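Local coordinates for protein argonaute (Methanocaldococcus jannaschii, PDB 5G5S) that uses short single-stranded DNA guides to find complementary target strands and slices the target DNA, and may defend the cell against invading genetic elements, at residues Tyr10-Tyr15 with Tyr605-Ser610; Lys135-Cys140 with Thr160-Lys165; Leu177-Val182 with Gly697-Ile702; Phe309-Leu314 with Leu665-Tyr670; Pro313-Asp318 with Ile492-Thr497. All coordinates share one frame; numbering follows the deposited sequence.

Interaction 1 (Tyr10-Tyr15 with Tyr605-Ser610); sequences YKINAY and YKVFTS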
# COMPACT_ATOMS: atom_id res chain seq x y z
N TYR A 10 6.15 1.17 -25.80
CA TYR A 10 6.93 0.39 -24.83
C TYR A 10 6.43 -1.04 -24.75
O TYR A 10 5.23 -1.28 -24.90
CB TYR A 10 6.91 1.01 -23.41
CG TYR A 10 7.72 2.28 -23.27
CD1 TYR A 10 9.08 2.29 -23.56
CD2 TYR A 10 7.13 3.46 -22.83
CE1 TYR A 10 9.83 3.47 -23.47
CE2 TYR A 10 7.88 4.64 -22.70
CZ TYR A 10 9.22 4.64 -23.03
OH TYR A 10 9.98 5.78 -22.93
N LYS A 11 7.34 -1.97 -24.44
CA LYS A 11 7.06 -3.39 -24.27
C LYS A 11 6.56 -3.70 -22.86
O LYS A 11 7.08 -3.15 -21.88
CB LYS A 11 8.30 -4.24 -24.58
CG LYS A 11 8.76 -4.18 -26.03
CD LYS A 11 10.02 -3.34 -26.18
CE LYS A 11 10.50 -3.32 -27.60
NZ LYS A 11 11.59 -2.32 -27.80
N ILE A 12 5.56 -4.60 -22.76
CA ILE A 12 4.98 -5.09 -21.50
C ILE A 12 5.09 -6.63 -21.49
O ILE A 12 5.27 -7.23 -22.55
CB ILE A 12 3.52 -4.58 -21.22
CG1 ILE A 12 2.53 -4.98 -22.33
CG2 ILE A 12 3.48 -3.07 -20.95
CD1 ILE A 12 1.06 -5.13 -21.85
N ASN A 13 4.99 -7.25 -20.31
CA ASN A 13 5.08 -8.71 -20.13
C ASN A 13 3.80 -9.49 -20.56
O ASN A 13 3.34 -10.39 -19.85
CB ASN A 13 5.49 -9.03 -18.68
CG ASN A 13 4.47 -8.63 -17.62
OD1 ASN A 13 3.68 -7.71 -17.78
ND2 ASN A 13 4.45 -9.37 -16.54
N ALA A 14 3.24 -9.14 -21.74
CA ALA A 14 2.06 -9.81 -22.31
C ALA A 14 2.49 -10.53 -23.58
O ALA A 14 3.10 -9.90 -24.46
CB ALA A 14 0.97 -8.79 -22.63
N TYR A 15 2.24 -11.84 -23.66
CA TYR A 15 2.64 -12.65 -24.82
C TYR A 15 1.41 -13.34 -25.40
O TYR A 15 0.65 -13.96 -24.65
CB TYR A 15 3.72 -13.68 -24.43
CG TYR A 15 4.92 -13.07 -23.74
CD1 TYR A 15 4.89 -12.77 -22.38
CD2 TYR A 15 6.07 -12.76 -24.45
CE1 TYR A 15 5.96 -12.14 -21.75
CE2 TYR A 15 7.16 -12.15 -23.83
CZ TYR A 15 7.09 -11.83 -22.48
OH TYR A 15 8.14 -11.20 -21.87
N TYR A 605 1.52 -7.08 -13.99
CA TYR A 605 2.07 -6.29 -15.11
C TYR A 605 3.47 -5.80 -14.86
O TYR A 605 3.82 -5.46 -13.74
CB TYR A 605 1.19 -5.09 -15.48
CG TYR A 605 -0.15 -5.43 -16.11
CD1 TYR A 605 -0.24 -5.80 -17.44
CD2 TYR A 605 -1.33 -5.26 -15.39
CE1 TYR A 605 -1.48 -6.05 -18.04
CE2 TYR A 605 -2.57 -5.53 -15.97
CZ TYR A 605 -2.64 -5.92 -17.30
OH TYR A 605 -3.86 -6.18 -17.86
N LYS A 606 4.26 -5.72 -15.95
CA LYS A 606 5.62 -5.19 -15.97
C LYS A 606 5.80 -4.43 -17.26
O LYS A 606 5.44 -4.94 -18.32
CB LYS A 606 6.69 -6.31 -15.91
CG LYS A 606 6.83 -7.05 -14.59
CD LYS A 606 7.28 -6.16 -13.43
CE LYS A 606 6.97 -6.76 -12.07
NZ LYS A 606 5.51 -6.98 -11.84
N VAL A 607 6.38 -3.23 -17.18
CA VAL A 607 6.69 -2.39 -18.35
C VAL A 607 8.21 -2.43 -18.50
O VAL A 607 8.93 -2.05 -17.57
CB VAL A 607 6.13 -0.95 -18.27
CG1 VAL A 607 6.20 -0.27 -19.63
CG2 VAL A 607 4.70 -0.93 -17.74
N PHE A 608 8.69 -2.93 -19.65
CA PHE A 608 10.12 -3.07 -19.90
C PHE A 608 10.76 -1.72 -20.28
O PHE A 608 11.18 -1.53 -21.42
CB PHE A 608 10.39 -4.19 -20.93
CG PHE A 608 9.74 -5.55 -20.70
CD1 PHE A 608 9.28 -5.92 -19.43
CD2 PHE A 608 9.64 -6.48 -21.73
CE1 PHE A 608 8.68 -7.16 -19.22
CE2 PHE A 608 9.07 -7.74 -21.51
CZ PHE A 608 8.60 -8.07 -20.26
N THR A 609 10.80 -0.78 -19.30
CA THR A 609 11.36 0.57 -19.45
C THR A 609 11.78 1.22 -18.13
O THR A 609 11.25 0.91 -17.07
CB THR A 609 10.39 1.50 -20.22
OG1 THR A 609 11.12 2.68 -20.58
CG2 THR A 609 9.14 1.90 -19.41
N SER A 610 12.68 2.20 -18.23
CA SER A 610 13.14 2.99 -17.09
C SER A 610 12.43 4.35 -17.08
O SER A 610 12.60 5.14 -16.15
CB SER A 610 14.65 3.16 -17.11
OG SER A 610 15.28 1.90 -16.96
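Tyr10 and Thr609 meet at about a right angle. Thr609 CB lies over one face of the Tyr10 ring, 4.0 Å from its centroid, as a CH-pi contact. Thr609 OG1 sits over the same ring, 3.3 Å from Tyr10 CE1, and is bonded to Asp611 N. The Tyr10 hydroxyl also bonds Asp611. The Phe608 ring packs beside the turn at Asn13. The Ile12 carbonyl carbon lies over one face, toward the rim, and Phe608 CZ is 3.6 Å from Asn13 CB. Tyr15 OH comes in at the ring edge, in plane, 3.5 Å from Phe608 CZ; this hydroxyl is bonded to Asn288. Asn13 CG stands between the backbone N and the carbonyl carbon (chi1 65°), which turns the amide toward Lys606. Lys606 N bonds Asn13 OD1 at 2.8 Å, from well above the amide plane, 59° out of it. Asn13 ND2 is held by the carbonyls of Leu155 and Lys604. The backbones add two bonds, Phe608 N to Lys11 O at 2.8 Å and Asn13 N to Lys606 O at 3.1 Å. Between them Ile12 CG2 packs on Val607 CG2. Asn13 and Phe608 each centre an inverse gamma turn. The backbones form a single beta bridge, Ile12 with Val607, by which a PIWI loop docks on strands 7-12 and 14-16 near the chain's start.

Interaction 2 (Lys135-Cys140 with Thr160-Lys165); sequences KVESYC and TASITK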
# COMPACT_ATOMS: atom_id res chain seq x y z
N LYS A 135 16.41 -17.40 2.87
CA LYS A 135 16.07 -18.46 1.92
C LYS A 135 15.27 -17.80 0.79
O LYS A 135 14.19 -17.26 1.03
CB LYS A 135 15.29 -19.60 2.60
CG LYS A 135 15.01 -20.78 1.67
CD LYS A 135 14.22 -21.88 2.35
CE LYS A 135 13.85 -22.99 1.39
NZ LYS A 135 13.06 -24.06 2.05
N VAL A 136 15.82 -17.80 -0.42
CA VAL A 136 15.18 -17.20 -1.59
C VAL A 136 14.60 -18.27 -2.52
O VAL A 136 15.29 -19.21 -2.90
CB VAL A 136 16.07 -16.13 -2.30
CG1 VAL A 136 17.39 -16.71 -2.80
CG2 VAL A 136 15.31 -15.42 -3.42
N GLU A 137 13.30 -18.12 -2.86
CA GLU A 137 12.55 -19.02 -3.73
C GLU A 137 12.01 -18.24 -4.94
O GLU A 137 11.57 -17.10 -4.80
CB GLU A 137 11.38 -19.69 -2.97
CG GLU A 137 11.70 -20.18 -1.56
CD GLU A 137 10.99 -19.42 -0.45
OE1 GLU A 137 9.77 -19.65 -0.27
OE2 GLU A 137 11.64 -18.61 0.24
N SER A 138 12.03 -18.85 -6.12
CA SER A 138 11.54 -18.21 -7.34
C SER A 138 10.27 -18.86 -7.83
O SER A 138 10.11 -20.08 -7.71
CB SER A 138 12.59 -18.27 -8.44
OG SER A 138 13.67 -17.39 -8.14
N TYR A 139 9.37 -18.05 -8.41
CA TYR A 139 8.11 -18.50 -8.97
C TYR A 139 7.57 -17.61 -10.07
O TYR A 139 7.91 -16.43 -10.15
CB TYR A 139 7.05 -18.73 -7.87
CG TYR A 139 6.44 -17.47 -7.29
CD1 TYR A 139 5.28 -16.92 -7.85
CD2 TYR A 139 6.96 -16.88 -6.15
CE1 TYR A 139 4.70 -15.78 -7.31
CE2 TYR A 139 6.37 -15.74 -5.59
CZ TYR A 139 5.24 -15.20 -6.17
OH TYR A 139 4.65 -14.07 -5.66
N CYS A 140 6.71 -18.18 -10.91
CA CYS A 140 6.02 -17.48 -11.98
C CYS A 140 4.59 -17.27 -11.56
O CYS A 140 3.99 -18.14 -10.92
CB CYS A 140 6.08 -18.27 -13.29
SG CYS A 140 7.71 -18.29 -14.07
N THR A 160 10.64 -14.65 -3.77
CA THR A 160 10.12 -14.65 -2.41
C THR A 160 11.22 -15.08 -1.46
O THR A 160 11.78 -16.16 -1.61
CB THR A 160 8.78 -15.41 -2.29
OG1 THR A 160 8.36 -15.41 -0.93
CG2 THR A 160 8.84 -16.84 -2.83
N ALA A 161 11.59 -14.19 -0.54
CA ALA A 161 12.62 -14.45 0.45
C ALA A 161 12.03 -14.66 1.83
O ALA A 161 11.04 -14.00 2.20
CB ALA A 161 13.64 -13.33 0.48
N SER A 162 12.61 -15.59 2.59
CA SER A 162 12.18 -15.89 3.94
C SER A 162 13.33 -15.83 4.94
O SER A 162 14.43 -16.36 4.68
CB SER A 162 11.43 -17.22 4.01
OG SER A 162 12.12 -18.25 3.33
N ILE A 163 13.10 -15.15 6.08
CA ILE A 163 14.08 -15.04 7.15
C ILE A 163 14.05 -16.38 7.88
O ILE A 163 13.01 -16.79 8.39
CB ILE A 163 13.80 -13.84 8.09
CG1 ILE A 163 13.50 -12.53 7.30
CG2 ILE A 163 14.91 -13.69 9.13
CD1 ILE A 163 14.62 -11.45 7.16
N THR A 164 15.18 -17.11 7.83
CA THR A 164 15.32 -18.44 8.43
C THR A 164 15.30 -18.41 9.96
O THR A 164 14.76 -19.33 10.59
CB THR A 164 16.49 -19.20 7.78
OG1 THR A 164 17.67 -18.41 7.88
CG2 THR A 164 16.21 -19.55 6.32
N LYS A 165 15.85 -17.33 10.56
CA LYS A 165 15.80 -17.08 12.00
C LYS A 165 14.35 -16.66 12.26
O LYS A 165 13.83 -15.80 11.54
CB LYS A 165 16.77 -15.93 12.38
CG LYS A 165 16.87 -15.67 13.89
CD LYS A 165 17.42 -14.28 14.21
CE LYS A 165 18.92 -14.21 14.28
NZ LYS A 165 19.41 -12.82 14.47
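The beta hairpin of strands 134-147 and 150-163 brings Lys135-Cys140 against Thr160-Lys165. Lys135 with Ser162 and Glu137 with Thr160 are hydrogen-bonded pairs. Their bonds include Lys135 N to Ser162 O, 2.9 Å, and Thr160 N to Glu137 O, 2.8 Å. Val136 and Ala161 form the non-hydrogen-bonded pair between them. The two strands are antiparallel, 158° apart, and belong to a larger sheet in which strand 255-260 covers the other edge of 150-163. Val136 lies close to His159, a residue that interacts with guide DNA. On the face that carries Lys135, Glu137, Thr160 and Ser162, the glutamate bends at chi2 (113°). This carries its carboxylate over to the partner strand, to Ser162, with OE2 3.1 Å from Ser162 OG. Lys135 O is also near that hydroxyl, so its proton has two possible acceptors. Thr160 CG2 meets the edge of the Tyr139 ring, near its plane, 3.8 Å from Tyr139 CD2. Lys135 CB touches Thr164 CG2, while Thr164 OG1 bonds Asn133 O.

Interaction 3 (Leu177-Val182 with Gly697-Ile702); sequences LLEEYV and GKNWKI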
# COMPACT_ATOMS: atom_id res chain seq x y z
N LEU A 177 9.61 -4.02 19.05
CA LEU A 177 10.12 -4.29 17.70
C LEU A 177 9.16 -5.15 16.92
O LEU A 177 9.06 -4.99 15.70
CB LEU A 177 11.51 -4.95 17.71
CG LEU A 177 12.76 -4.08 17.89
CD1 LEU A 177 14.00 -4.84 17.47
CD2 LEU A 177 12.70 -2.78 17.07
N LEU A 178 8.45 -6.06 17.60
CA LEU A 178 7.44 -6.93 17.01
C LEU A 178 6.29 -6.12 16.40
O LEU A 178 5.83 -6.45 15.30
CB LEU A 178 6.92 -7.94 18.04
CG LEU A 178 6.14 -9.13 17.49
CD1 LEU A 178 7.03 -10.03 16.66
CD2 LEU A 178 5.49 -9.92 18.60
N GLU A 179 5.86 -5.04 17.08
CA GLU A 179 4.78 -4.14 16.62
C GLU A 179 5.13 -3.45 15.30
O GLU A 179 4.25 -3.26 14.46
CB GLU A 179 4.41 -3.11 17.71
CG GLU A 179 3.93 -3.75 19.00
CD GLU A 179 3.57 -2.84 20.16
OE1 GLU A 179 4.03 -1.68 20.20
OE2 GLU A 179 2.84 -3.32 21.06
N GLU A 180 6.43 -3.16 15.08
CA GLU A 180 6.95 -2.56 13.85
C GLU A 180 6.80 -3.50 12.64
O GLU A 180 7.01 -3.06 11.51
CB GLU A 180 8.42 -2.16 14.04
CG GLU A 180 8.62 -0.83 14.74
CD GLU A 180 7.77 0.32 14.23
OE1 GLU A 180 7.82 0.61 13.01
OE2 GLU A 180 7.02 0.90 15.04
N TYR A 181 6.48 -4.79 12.88
CA TYR A 181 6.30 -5.82 11.86
C TYR A 181 4.84 -6.05 11.47
O TYR A 181 4.56 -6.87 10.59
CB TYR A 181 7.08 -7.11 12.21
CG TYR A 181 8.57 -6.92 12.00
CD1 TYR A 181 9.35 -6.29 12.96
CD2 TYR A 181 9.17 -7.25 10.79
CE1 TYR A 181 10.71 -6.02 12.73
CE2 TYR A 181 10.52 -6.99 10.55
CZ TYR A 181 11.28 -6.39 11.53
OH TYR A 181 12.61 -6.12 11.30
N VAL A 182 3.91 -5.25 12.05
CA VAL A 182 2.49 -5.27 11.68
C VAL A 182 2.40 -4.80 10.21
O VAL A 182 2.94 -3.74 9.87
CB VAL A 182 1.60 -4.43 12.64
CG1 VAL A 182 0.18 -4.33 12.12
CG2 VAL A 182 1.61 -5.01 14.05
N GLY A 697 -2.38 -0.58 13.73
CA GLY A 697 -2.00 -1.97 13.95
C GLY A 697 -0.76 -2.06 14.83
O GLY A 697 -0.62 -3.02 15.60
N LYS A 698 0.14 -1.05 14.75
CA LYS A 698 1.32 -1.02 15.61
C LYS A 698 1.08 -0.33 16.95
O LYS A 698 2.02 -0.08 17.71
CB LYS A 698 2.63 -0.62 14.91
CG LYS A 698 2.56 0.51 13.93
CD LYS A 698 3.83 0.59 13.10
CE LYS A 698 3.79 -0.27 11.87
NZ LYS A 698 5.03 -0.11 11.08
N ASN A 699 -0.21 -0.10 17.27
CA ASN A 699 -0.70 0.51 18.49
C ASN A 699 -0.32 1.98 18.70
O ASN A 699 -0.05 2.40 19.83
CB ASN A 699 -0.52 -0.40 19.74
CG ASN A 699 -1.14 -1.78 19.57
OD1 ASN A 699 -2.36 -1.94 19.37
ND2 ASN A 699 -0.30 -2.81 19.60
N TRP A 700 -0.34 2.78 17.60
CA TRP A 700 -0.16 4.24 17.64
C TRP A 700 -1.48 4.77 18.23
O TRP A 700 -2.54 4.16 18.03
CB TRP A 700 -0.01 4.83 16.23
CG TRP A 700 1.39 4.98 15.72
CD1 TRP A 700 2.13 4.03 15.08
CD2 TRP A 700 2.16 6.19 15.69
NE1 TRP A 700 3.35 4.56 14.71
CE2 TRP A 700 3.39 5.88 15.06
CE3 TRP A 700 1.95 7.50 16.16
CZ2 TRP A 700 4.40 6.84 14.89
CZ3 TRP A 700 2.95 8.44 15.98
CH2 TRP A 700 4.16 8.10 15.36
N LYS A 701 -1.42 5.91 18.93
CA LYS A 701 -2.59 6.55 19.53
C LYS A 701 -3.48 7.20 18.46
O LYS A 701 -2.96 7.76 17.49
CB LYS A 701 -2.13 7.62 20.54
CG LYS A 701 -3.23 8.24 21.39
CD LYS A 701 -2.69 9.34 22.30
CE LYS A 701 -2.86 10.73 21.72
NZ LYS A 701 -2.42 11.78 22.67
N ILE A 702 -4.81 7.13 18.64
CA ILE A 702 -5.79 7.78 17.78
C ILE A 702 -6.05 9.11 18.47
O ILE A 702 -6.54 9.12 19.61
CB ILE A 702 -7.11 6.98 17.60
CG1 ILE A 702 -6.88 5.59 17.00
CG2 ILE A 702 -8.15 7.78 16.79
CD1 ILE A 702 -8.02 4.62 17.30
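Lys698 lies along the turn Glu179-Val182, and its side chain can be followed across it. Its CB rests 3.1 Å from Glu179 O. CG is farther from that oxygen and lies at the edge of the Trp700 ring, in plane. CD comes beside the Glu180 carboxylate, 3.7 Å from Glu180 OE2. The bend at chi3 (87°) then directs CE toward the turn. CE faces two carbonyl oxygens there, 4.0 Å from Glu179 O and 4.1 Å from Val182 O. NZ ends 3.5 Å from Glu180 OE1, a salt bridge with a weak hydrogen bond. The Glu180 chain folds back at chi2 to meet it. Nearby, Val182 CG2 packs on Gly697 O at 3.4 Å. Glu179 OE1 makes its salt bridge with Lys449, which also bonds Lys698 O, so one lysine ties both segments to helix 442-452. The Asn699 and Glu179 side chains cross at about a right angle, with the amide and carboxylate planes 66° apart. Asn699, with positive phi, is the C-prime residue of a Schellman motif ending helix 684-697. Here the PIWI domain meets the type I turn after a PAZ helix.

Interaction 4 (Phe309-Leu314 with Leu665-Tyr670); sequences FNNTPL and LTKMNY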
# COMPACT_ATOMS: atom_id res chain seq x y z
N PHE A 309 2.01 11.82 -18.81
CA PHE A 309 1.24 12.73 -17.97
C PHE A 309 1.81 14.13 -17.95
O PHE A 309 3.02 14.31 -18.09
CB PHE A 309 1.11 12.18 -16.54
CG PHE A 309 0.58 10.77 -16.41
CD1 PHE A 309 -0.64 10.42 -16.97
CD2 PHE A 309 1.26 9.83 -15.65
CE1 PHE A 309 -1.14 9.12 -16.84
CE2 PHE A 309 0.75 8.53 -15.50
CZ PHE A 309 -0.45 8.19 -16.10
N ASN A 310 0.95 15.14 -17.78
CA ASN A 310 1.41 16.52 -17.68
C ASN A 310 1.98 16.75 -16.30
O ASN A 310 1.49 16.17 -15.32
CB ASN A 310 0.27 17.50 -17.93
CG ASN A 310 -0.35 17.35 -19.30
OD1 ASN A 310 0.34 17.16 -20.31
ND2 ASN A 310 -1.67 17.43 -19.34
N ASN A 311 3.02 17.59 -16.20
CA ASN A 311 3.65 17.92 -14.93
C ASN A 311 2.81 19.03 -14.32
O ASN A 311 3.10 20.22 -14.49
CB ASN A 311 5.11 18.33 -15.15
CG ASN A 311 5.88 18.55 -13.88
OD1 ASN A 311 5.73 17.81 -12.89
ND2 ASN A 311 6.76 19.54 -13.89
N THR A 312 1.70 18.64 -13.68
CA THR A 312 0.72 19.55 -13.11
C THR A 312 1.34 20.51 -12.09
O THR A 312 2.11 20.07 -11.24
CB THR A 312 -0.53 18.76 -12.66
OG1 THR A 312 -1.08 18.12 -13.81
CG2 THR A 312 -1.60 19.64 -11.99
N PRO A 313 1.12 21.83 -12.23
CA PRO A 313 1.72 22.75 -11.26
C PRO A 313 0.98 22.72 -9.93
O PRO A 313 -0.15 22.22 -9.83
CB PRO A 313 1.65 24.12 -11.95
CG PRO A 313 0.80 23.94 -13.16
CD PRO A 313 0.26 22.55 -13.19
N LEU A 314 1.66 23.21 -8.90
CA LEU A 314 1.15 23.31 -7.55
C LEU A 314 1.02 24.78 -7.22
O LEU A 314 1.72 25.61 -7.80
CB LEU A 314 2.11 22.61 -6.56
CG LEU A 314 2.39 21.11 -6.80
CD1 LEU A 314 3.70 20.68 -6.17
CD2 LEU A 314 1.24 20.24 -6.33
N LEU A 665 -2.53 13.27 -7.88
CA LEU A 665 -2.67 12.88 -6.48
C LEU A 665 -1.43 12.21 -5.90
O LEU A 665 -1.24 12.27 -4.69
CB LEU A 665 -3.94 12.06 -6.23
CG LEU A 665 -5.28 12.79 -6.42
CD1 LEU A 665 -6.43 11.80 -6.56
CD2 LEU A 665 -5.55 13.76 -5.27
N THR A 666 -0.55 11.64 -6.74
CA THR A 666 0.75 11.05 -6.30
C THR A 666 1.74 12.21 -5.94
O THR A 666 2.75 12.00 -5.26
CB THR A 666 1.36 10.12 -7.39
OG1 THR A 666 1.88 10.91 -8.48
CG2 THR A 666 0.38 9.05 -7.90
N LYS A 667 1.44 13.41 -6.45
CA LYS A 667 2.22 14.62 -6.25
C LYS A 667 1.83 15.35 -4.94
O LYS A 667 2.57 16.21 -4.49
CB LYS A 667 2.04 15.54 -7.46
CG LYS A 667 3.25 16.36 -7.84
CD LYS A 667 2.90 17.31 -8.98
CE LYS A 667 4.11 18.02 -9.54
NZ LYS A 667 4.81 17.18 -10.55
N MET A 668 0.67 15.02 -4.34
CA MET A 668 0.23 15.63 -3.07
C MET A 668 0.87 14.89 -1.88
O MET A 668 0.21 14.43 -0.96
CB MET A 668 -1.32 15.70 -2.99
CG MET A 668 -1.94 16.64 -4.03
SD MET A 668 -1.20 18.31 -4.16
CE MET A 668 -1.61 18.99 -2.57
N ASN A 669 2.19 14.84 -1.92
CA ASN A 669 3.08 14.14 -1.01
C ASN A 669 3.79 15.06 0.01
O ASN A 669 4.36 16.09 -0.37
CB ASN A 669 4.14 13.39 -1.87
CG ASN A 669 4.99 12.43 -1.09
OD1 ASN A 669 6.12 12.12 -1.46
ND2 ASN A 669 4.44 11.88 -0.04
N TYR A 670 3.79 14.64 1.28
CA TYR A 670 4.52 15.26 2.38
C TYR A 670 5.54 14.26 2.92
O TYR A 670 6.26 14.59 3.83
CB TYR A 670 3.58 15.77 3.47
CG TYR A 670 2.84 17.04 3.09
CD1 TYR A 670 3.39 18.29 3.32
CD2 TYR A 670 1.57 16.98 2.53
CE1 TYR A 670 2.71 19.46 2.98
CE2 TYR A 670 0.88 18.14 2.18
CZ TYR A 670 1.46 19.37 2.40
OH TYR A 670 0.78 20.52 2.06
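The loop before strand 314-317 and the end of helix 656-666 with its following loop pass at a distance, with Thr312 and Lys667 nearest at 8.6 Å between CA atoms, so side chains bridge the gap. Lys667 carries most of the contact. Its chain runs extended from CB to CE and bends at chi4 (84°), which turns NZ to Asn311. NZ donates to Asn311 OD1 at 2.6 Å, tilted 25° from the carbonyl plane. The two side chains cross at about a right angle. On the way, Lys667 CE passes 3.3 Å from Thr312 O. Thr312 OG1 looks elsewhere, to a bond with Asp664 on helix 656-666. Asn311 CG stands opposite its backbone N (chi1 -174°), and this reach carries OD1 to the lysine. On the apolar side, Leu314 CD2 packs on Met668 SD at 3.8 Å. The two side chains run alongside each other, pointing opposite ways. Asn311 and Met668 each centre an inverse gamma turn. The buried lysine thus has a neutral amide oxygen as its partner here, and Thr312 O, near CE, may also favour its positive charge.

Interaction 5 (Pro313-Asp318 with Ile492-Thr497); sequences PLLVKD and ILDSKT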
# COMPACT_ATOMS: atom_id res chain seq x y z
N PRO A 313 1.12 21.83 -12.23
CA PRO A 313 1.72 22.75 -11.26
C PRO A 313 0.98 22.72 -9.93
O PRO A 313 -0.15 22.22 -9.83
CB PRO A 313 1.65 24.12 -11.95
CG PRO A 313 0.80 23.94 -13.16
CD PRO A 313 0.26 22.55 -13.19
N LEU A 314 1.66 23.21 -8.90
CA LEU A 314 1.15 23.31 -7.55
C LEU A 314 1.02 24.78 -7.22
O LEU A 314 1.72 25.61 -7.80
CB LEU A 314 2.11 22.61 -6.56
CG LEU A 314 2.39 21.11 -6.80
CD1 LEU A 314 3.70 20.68 -6.17
CD2 LEU A 314 1.24 20.24 -6.33
N LEU A 315 0.11 25.10 -6.30
CA LEU A 315 -0.09 26.47 -5.85
C LEU A 315 0.32 26.60 -4.40
O LEU A 315 0.05 25.71 -3.59
CB LEU A 315 -1.54 26.92 -6.05
CG LEU A 315 -2.02 27.13 -7.48
CD1 LEU A 315 -3.52 27.30 -7.52
CD2 LEU A 315 -1.34 28.36 -8.11
N VAL A 316 0.98 27.70 -4.08
CA VAL A 316 1.48 28.09 -2.76
C VAL A 316 1.24 29.58 -2.63
O VAL A 316 0.97 30.23 -3.65
CB VAL A 316 2.99 27.77 -2.58
CG1 VAL A 316 3.20 26.31 -2.21
CG2 VAL A 316 3.80 28.14 -3.81
N LYS A 317 1.36 30.15 -1.43
CA LYS A 317 1.23 31.60 -1.29
C LYS A 317 2.61 32.25 -1.38
O LYS A 317 3.62 31.58 -1.12
CB LYS A 317 0.50 31.99 0.01
CG LYS A 317 -0.88 31.35 0.23
CD LYS A 317 -1.94 31.84 -0.75
CE LYS A 317 -3.34 31.52 -0.28
NZ LYS A 317 -3.74 32.35 0.89
N ASP A 318 2.66 33.53 -1.81
CA ASP A 318 3.90 34.31 -1.87
C ASP A 318 3.99 35.14 -0.58
O ASP A 318 3.17 34.95 0.31
CB ASP A 318 3.94 35.20 -3.14
CG ASP A 318 2.74 36.09 -3.42
OD1 ASP A 318 2.14 36.61 -2.44
OD2 ASP A 318 2.40 36.29 -4.61
N ILE A 492 -1.33 23.36 -2.73
CA ILE A 492 -2.57 22.79 -3.26
C ILE A 492 -2.40 22.50 -4.76
O ILE A 492 -1.34 22.80 -5.33
CB ILE A 492 -3.83 23.66 -2.93
CG1 ILE A 492 -3.80 25.04 -3.61
CG2 ILE A 492 -4.07 23.78 -1.42
CD1 ILE A 492 -5.02 25.39 -4.37
N LEU A 493 -3.43 21.91 -5.40
CA LEU A 493 -3.41 21.61 -6.83
C LEU A 493 -3.84 22.83 -7.62
O LEU A 493 -4.79 23.51 -7.21
CB LEU A 493 -4.33 20.43 -7.16
CG LEU A 493 -3.83 19.04 -6.77
CD1 LEU A 493 -4.95 18.03 -6.83
CD2 LEU A 493 -2.68 18.60 -7.67
N ASP A 494 -3.17 23.12 -8.75
CA ASP A 494 -3.50 24.25 -9.61
C ASP A 494 -4.80 24.00 -10.38
O ASP A 494 -5.49 24.96 -10.73
CB ASP A 494 -2.36 24.58 -10.59
CG ASP A 494 -2.59 25.80 -11.47
OD1 ASP A 494 -2.91 26.87 -10.92
OD2 ASP A 494 -2.44 25.68 -12.70
N SER A 495 -5.12 22.72 -10.64
CA SER A 495 -6.33 22.34 -11.36
C SER A 495 -7.41 21.79 -10.41
O SER A 495 -7.14 20.86 -9.64
CB SER A 495 -6.01 21.32 -12.46
OG SER A 495 -5.50 20.11 -11.91
N LYS A 496 -8.62 22.38 -10.47
CA LYS A 496 -9.77 21.96 -9.67
C LYS A 496 -10.49 20.83 -10.40
O LYS A 496 -10.66 20.87 -11.63
CB LYS A 496 -10.72 23.12 -9.37
N THR A 497 -10.91 19.81 -9.63
CA THR A 497 -11.55 18.60 -10.15
C THR A 497 -13.09 18.64 -10.09
O THR A 497 -13.62 19.40 -9.28
CB THR A 497 -10.99 17.41 -9.36
OG1 THR A 497 -11.54 17.41 -8.04
CG2 THR A 497 -9.46 17.46 -9.27
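Leu315 and Ile492 pair through their backbones as an antiparallel hydrogen-bonded pair. Leu315 N bonds Ile492 O and Ile492 N bonds Leu315 O, both at 2.9 Å. A weaker bond, Asp494 N to Pro313 O at 3.3 Å, continues the ladder past the non-hydrogen-bonded pair Leu314 with Leu493. These bonds make 492-493 an outer strand of a small three-stranded sheet, with 314-317 in the middle and 323-326 on its other edge. Apolar contacts gather on the face of Leu315 and Ile492. Leu315 CB meets Ile492 CG1 at 3.8 Å, and Leu315 CD1 lies 4.0 Å from Ile492 CD1. The polar side chain is Asp494. With chi1 at -176° the Asp494 CG points opposite the backbone N, which brings the carboxylate against Pro313 and Leu315. OD1 sits against both leucine methyls, 3.5 Å from Leu315 CD1. OD2 lies 3.7 Å from Pro313 CG and makes a salt bridge with Lys325 of strand 323-326. The carboxylate thus lies against carbon atoms of Pro313 and Leu315, while its charge is paired with Lys325, a link from the residue just after one outer strand to the other outer strand.

Overall arrangement
Interactions 1 and 4 are the buried contacts; 2, 3 and 5 are partly buried. Interactions 4 and 5 start from the same stretch, share Pro313 and Leu314, and touch where Met668 SD packs on Leu493 CG at 3.8 Å. Interactions 1 and 2 reach the same sheet, through neighbouring strands 14-16 and 150-163, though their nearest atoms stay about 9 Å apart. Interaction 3 lies across the chain's centre from interaction 1. Backbone ladders dominate interactions 2 and 5. Interaction 1 has one bridge, with aromatic rings around it. Interactions 3 and 4 depend on a lysine, paired with a carboxylate at the partly exposed PAZ-PIWI contact and with an amide in the buried one.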